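Local coordinates for protein MupZ (Pseudomonas fluorescens, PDB 6FXD) that probably acts as an epoxide hydrolase in mupirocin biosynthesis, in a reaction cascade with a Rieske oxygenase that creates oxygen heterocycles, at residues A[43-54]-A[87-98]. Sequence-based numbering, arbitrary orientation.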
loop_
_atom_site.group_PDB
_atom_site.type_symbol
_atom_site.label_atom_id
_atom_site.label_comp_id
_atom_site.label_asym_id
_atom_site.label_seq_id
_atom_site.Cartn_x
_atom_site.Cartn_y
_atom_site.Cartn_z
ATOM N N TYR A 43 19.442 -21.144 -28.007
ATOM C CA TYR A 43 17.984 -21.096 -27.980
ATOM C C TYR A 43 17.461 -19.877 -27.240
ATOM O O TYR A 43 16.313 -19.490 -27.430
ATOM C CB TYR A 43 17.408 -22.361 -27.365
ATOM C CG TYR A 43 17.079 -23.389 -28.376
ATOM C CD1 TYR A 43 15.938 -23.269 -29.146
ATOM C CD2 TYR A 43 17.916 -24.468 -28.584
ATOM C CE1 TYR A 43 15.629 -24.219 -30.099
ATOM C CE2 TYR A 43 17.615 -25.427 -29.538
ATOM C CZ TYR A 43 16.471 -25.292 -30.288
ATOM O OH TYR A 43 16.165 -26.251 -31.232
ATOM N N CYS A 44 18.249 -19.318 -26.320
ATOM C CA CYS A 44 17.787 -18.126 -25.619
ATOM C C CYS A 44 17.424 -17.012 -26.592
ATOM O O CYS A 44 16.477 -16.261 -26.344
ATOM C CB CYS A 44 18.850 -17.637 -24.653
ATOM S SG CYS A 44 18.964 -18.632 -23.111
ATOM N N ALA A 45 18.146 -16.910 -27.730
ATOM C CA ALA A 45 17.816 -15.898 -28.731
ATOM C C ALA A 45 16.448 -16.163 -29.337
ATOM O O ALA A 45 15.690 -15.230 -29.615
ATOM C CB ALA A 45 18.877 -15.888 -29.833
ATOM N N VAL A 46 16.111 -17.443 -29.520
ATOM C CA VAL A 46 14.806 -17.811 -30.047
ATOM C C VAL A 46 13.702 -17.447 -29.055
ATOM O O VAL A 46 12.657 -16.900 -29.440
ATOM C CB VAL A 46 14.802 -19.309 -30.414
ATOM C CG1 VAL A 46 13.426 -19.765 -30.907
ATOM C CG2 VAL A 46 15.892 -19.619 -31.444
ATOM N N PHE A 47 13.914 -17.740 -27.760
ATOM C CA PHE A 47 12.886 -17.413 -26.785
ATOM C C PHE A 47 12.726 -15.912 -26.619
ATOM O O PHE A 47 11.607 -15.429 -26.446
ATOM C CB PHE A 47 13.229 -18.044 -25.444
ATOM C CG PHE A 47 12.841 -19.479 -25.344
ATOM C CD1 PHE A 47 13.590 -20.449 -25.987
ATOM C CD2 PHE A 47 11.720 -19.851 -24.640
ATOM C CE1 PHE A 47 13.225 -21.780 -25.914
ATOM C CE2 PHE A 47 11.363 -21.180 -24.546
ATOM C CZ PHE A 47 12.124 -22.145 -25.195
ATOM N N ILE A 48 13.829 -15.158 -26.679
ATOM C CA ILE A 48 13.738 -13.705 -26.577
ATOM C C ILE A 48 12.968 -13.129 -27.763
ATOM O O ILE A 48 12.133 -12.231 -27.616
ATOM C CB ILE A 48 15.139 -13.082 -26.458
ATOM C CG1 ILE A 48 15.736 -13.389 -25.080
ATOM C CG2 ILE A 48 15.066 -11.598 -26.694
ATOM C CD1 ILE A 48 17.230 -13.238 -25.022
ATOM N N GLU A 49 13.261 -13.607 -28.969
ATOM C CA GLU A 49 12.545 -13.069 -30.114
ATOM C C GLU A 49 11.050 -13.312 -29.992
ATOM O O GLU A 49 10.236 -12.429 -30.303
ATOM C CB GLU A 49 13.086 -13.722 -31.379
ATOM C CG GLU A 49 12.638 -13.038 -32.695
ATOM C CD GLU A 49 11.242 -13.426 -33.158
ATOM O OE1 GLU A 49 10.800 -14.558 -32.871
ATOM O OE2 GLU A 49 10.600 -12.590 -33.845
ATOM N N LYS A 50 10.670 -14.526 -29.592
ATOM C CA LYS A 50 9.255 -14.856 -29.482
ATOM C C LYS A 50 8.580 -14.001 -28.415
ATOM O O LYS A 50 7.486 -13.472 -28.632
ATOM C CB LYS A 50 9.131 -16.344 -29.147
ATOM C CG LYS A 50 7.733 -16.930 -29.242
ATOM C CD LYS A 50 7.269 -17.087 -30.674
ATOM C CE LYS A 50 5.875 -17.701 -30.709
ATOM N NZ LYS A 50 5.101 -17.316 -31.927
ATOM N N THR A 51 9.250 -13.826 -27.272
ATOM C CA THR A 51 8.649 -13.099 -26.154
ATOM C C THR A 51 8.595 -11.600 -26.420
ATOM O O THR A 51 7.716 -10.911 -25.894
ATOM C CB THR A 51 9.441 -13.425 -24.887
ATOM O OG1 THR A 51 9.409 -14.837 -24.688
ATOM C CG2 THR A 51 8.866 -12.736 -23.677
ATOM N N SER A 52 9.482 -11.087 -27.272
ATOM C CA SER A 52 9.536 -9.648 -27.507
ATOM C C SER A 52 8.297 -9.108 -28.200
ATOM O O SER A 52 8.092 -7.888 -28.193
ATOM C CB SER A 52 10.776 -9.265 -28.326
ATOM O OG SER A 52 10.660 -9.657 -29.681
ATOM N N LYS A 53 7.471 -9.970 -28.788
ATOM C CA LYS A 53 6.238 -9.551 -29.434
ATOM C C LYS A 53 5.045 -9.524 -28.484
ATOM O O LYS A 53 3.935 -9.203 -28.914
ATOM C CB LYS A 53 5.951 -10.458 -30.630
ATOM C CG LYS A 53 6.984 -10.287 -31.725
ATOM C CD LYS A 53 7.628 -11.597 -32.106
ATOM C CE LYS A 53 7.021 -12.115 -33.386
ATOM N NZ LYS A 53 7.665 -13.380 -33.809
ATOM N N GLU A 54 5.244 -9.862 -27.213
ATOM C CA GLU A 54 4.155 -9.834 -26.238
ATOM C C GLU A 54 3.963 -8.422 -25.700
ATOM O O GLU A 54 4.878 -7.886 -25.048
ATOM C CB GLU A 54 4.456 -10.768 -25.072
ATOM C CG GLU A 54 4.592 -12.237 -25.468
ATOM C CD GLU A 54 5.138 -13.093 -24.338
ATOM O OE1 GLU A 54 5.100 -12.640 -23.156
ATOM O OE2 GLU A 54 5.591 -14.222 -24.631
ATOM N N ASN A 87 2.035 -18.240 -25.357
ATOM C CA ASN A 87 2.870 -17.883 -26.504
ATOM C C ASN A 87 4.052 -18.833 -26.643
ATOM O O ASN A 87 4.435 -19.216 -27.761
ATOM C CB ASN A 87 3.368 -16.444 -26.326
ATOM C CG ASN A 87 4.210 -15.944 -27.497
ATOM O OD1 ASN A 87 3.873 -16.165 -28.658
ATOM N ND2 ASN A 87 5.283 -15.226 -27.189
ATOM N N ILE A 88 4.639 -19.230 -25.514
ATOM C CA ILE A 88 5.892 -19.964 -25.493
ATOM C C ILE A 88 5.691 -21.465 -25.412
ATOM O O ILE A 88 6.677 -22.211 -25.438
ATOM C CB ILE A 88 6.775 -19.452 -24.332
ATOM C CG1 ILE A 88 8.245 -19.433 -24.750
ATOM C CG2 ILE A 88 6.510 -20.245 -23.034
ATOM C CD1 ILE A 88 8.594 -18.229 -25.604
ATOM N N ALA A 89 4.440 -21.934 -25.332
ATOM C CA ALA A 89 4.195 -23.344 -25.046
ATOM C C ALA A 89 4.872 -24.238 -26.068
ATOM O O ALA A 89 5.535 -25.220 -25.706
ATOM C CB ALA A 89 2.692 -23.612 -25.003
ATOM N N GLU A 90 4.732 -23.895 -27.349
ATOM C CA GLU A 90 5.310 -24.708 -28.408
ATOM C C GLU A 90 6.834 -24.722 -28.342
ATOM O O GLU A 90 7.449 -25.784 -28.503
ATOM C CB GLU A 90 4.812 -24.209 -29.760
ATOM C CG GLU A 90 3.344 -24.467 -30.000
ATOM C CD GLU A 90 2.513 -23.224 -29.780
ATOM O OE1 GLU A 90 3.051 -22.119 -30.003
ATOM O OE2 GLU A 90 1.334 -23.340 -29.388
ATOM N N LEU A 91 7.457 -23.556 -28.123
ATOM C CA LEU A 91 8.913 -23.491 -28.013
ATOM C C LEU A 91 9.411 -24.250 -26.792
ATOM O O LEU A 91 10.432 -24.944 -26.856
ATOM C CB LEU A 91 9.370 -22.035 -27.921
ATOM C CG LEU A 91 9.623 -21.292 -29.226
ATOM C CD1 LEU A 91 10.060 -19.873 -28.920
ATOM C CD2 LEU A 91 10.677 -22.018 -30.037
ATOM N N ASN A 92 8.718 -24.101 -25.660
ATOM C CA ASN A 92 9.099 -24.815 -24.448
ATOM C C ASN A 92 9.181 -26.313 -24.709
ATOM O O ASN A 92 10.143 -26.982 -24.310
ATOM C CB ASN A 92 8.072 -24.516 -23.353
ATOM C CG ASN A 92 8.296 -25.338 -22.099
ATOM O OD1 ASN A 92 9.212 -25.065 -21.324
ATOM N ND2 ASN A 92 7.450 -26.339 -21.883
ATOM N N SER A 93 8.184 -26.848 -25.410
ATOM C CA SER A 93 8.143 -28.278 -25.680
ATOM C C SER A 93 9.236 -28.751 -26.633
ATOM O O SER A 93 9.587 -29.933 -26.601
ATOM C CB SER A 93 6.760 -28.689 -26.180
ATOM O OG SER A 93 6.655 -30.099 -26.262
ATOM N N GLU A 94 9.793 -27.885 -27.479
ATOM C CA GLU A 94 10.822 -28.442 -28.351
ATOM C C GLU A 94 12.240 -28.275 -27.812
ATOM O O GLU A 94 13.103 -29.107 -28.101
ATOM C CB GLU A 94 10.681 -27.946 -29.794
ATOM C CG GLU A 94 9.294 -27.776 -30.245
ATOM C CD GLU A 94 8.448 -29.046 -30.317
ATOM O OE1 GLU A 94 8.691 -30.032 -29.595
ATOM O OE2 GLU A 94 7.469 -29.045 -31.085
ATOM N N ALA A 95 12.516 -27.205 -27.068
ATOM C CA ALA A 95 13.793 -27.088 -26.373
ATOM C C ALA A 95 13.779 -27.764 -25.009
ATOM O O ALA A 95 14.753 -27.638 -24.251
ATOM C CB ALA A 95 14.223 -25.621 -26.248
ATOM N N PHE A 96 12.690 -28.463 -24.689
ATOM C CA PHE A 96 12.446 -29.156 -23.429
ATOM C C PHE A 96 13.656 -29.939 -22.938
ATOM O O PHE A 96 13.886 -30.027 -21.730
ATOM C CB PHE A 96 11.251 -30.101 -23.622
ATOM C CG PHE A 96 10.693 -30.690 -22.346
ATOM C CD1 PHE A 96 9.911 -29.928 -21.492
ATOM C CD2 PHE A 96 10.909 -32.019 -22.036
ATOM C CE1 PHE A 96 9.380 -30.478 -20.331
ATOM C CE2 PHE A 96 10.382 -32.575 -20.880
ATOM C CZ PHE A 96 9.616 -31.801 -20.026
ATOM N N HIS A 97 14.448 -30.489 -23.854
ATOM C CA HIS A 97 15.430 -31.503 -23.493
ATOM C C HIS A 97 16.784 -30.942 -23.070
ATOM O O HIS A 97 17.649 -31.715 -22.644
ATOM C CB HIS A 97 15.584 -32.514 -24.635
ATOM C CG HIS A 97 14.336 -33.292 -24.912
ATOM N ND1 HIS A 97 13.782 -34.157 -23.995
ATOM C CD2 HIS A 97 13.520 -33.316 -25.993
ATOM C CE1 HIS A 97 12.684 -34.692 -24.503
ATOM N NE2 HIS A 97 12.503 -34.198 -25.714
ATOM N N LEU A 98 16.985 -29.627 -23.137
ATOM C CA LEU A 98 18.306 -29.059 -22.885
ATOM C C LEU A 98 18.600 -28.818 -21.410
ATOM O O LEU A 98 19.772 -28.657 -21.049
ATOM C CB LEU A 98 18.469 -27.749 -23.667
ATOM C CG LEU A 98 18.473 -27.957 -25.177
ATOM C CD1 LEU A 98 18.641 -26.607 -25.827
ATOM C CD2 LEU A 98 19.580 -28.930 -25.579
#
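With CG trans to the backbone N (chi1 -178°), N87 sends its amide across to K50 and E54, while F47, its CG trans to the carbonyl carbon (chi1 -82°), turns one face of its ring to L91 CB. Helices 37-51 and 78-94 pack antiparallel on one face of the sheet in a ferredoxin-like α+β fold; the axes here pass 10.3 Å apart at 170°. The seam illustrates how one side-chain amide, donating twice, can close one end of a largely apolar helix-helix seam. N87 ND2 bonds, roughly in its amide plane, to K50 O in the last turn of helix 37-51 at 3.2 Å, approached from above the carbonyl plane, and to the anti lone pair of E54 OE2, in the type I turn that follows, at 2.8 Å. H84 also bonds that oxygen. Replacing N87 with alanine is likely to cost K50 O its cross-helix donor and E54 OE2 one of two, removing this link between helix and turn. Farther along, L91 CB makes a CH-pi contact over F47, and I88 CG1 comes within 3.5 Å of F47 CD2. A95 CB serves two rings, at the edge of F47 and, as a CH-pi contact, over a face of Y43. V46 CG1 meets L91 CD2 at 3.7 Å, and finally L98 CD1 presses to 3.6 Å from Y43 CD2.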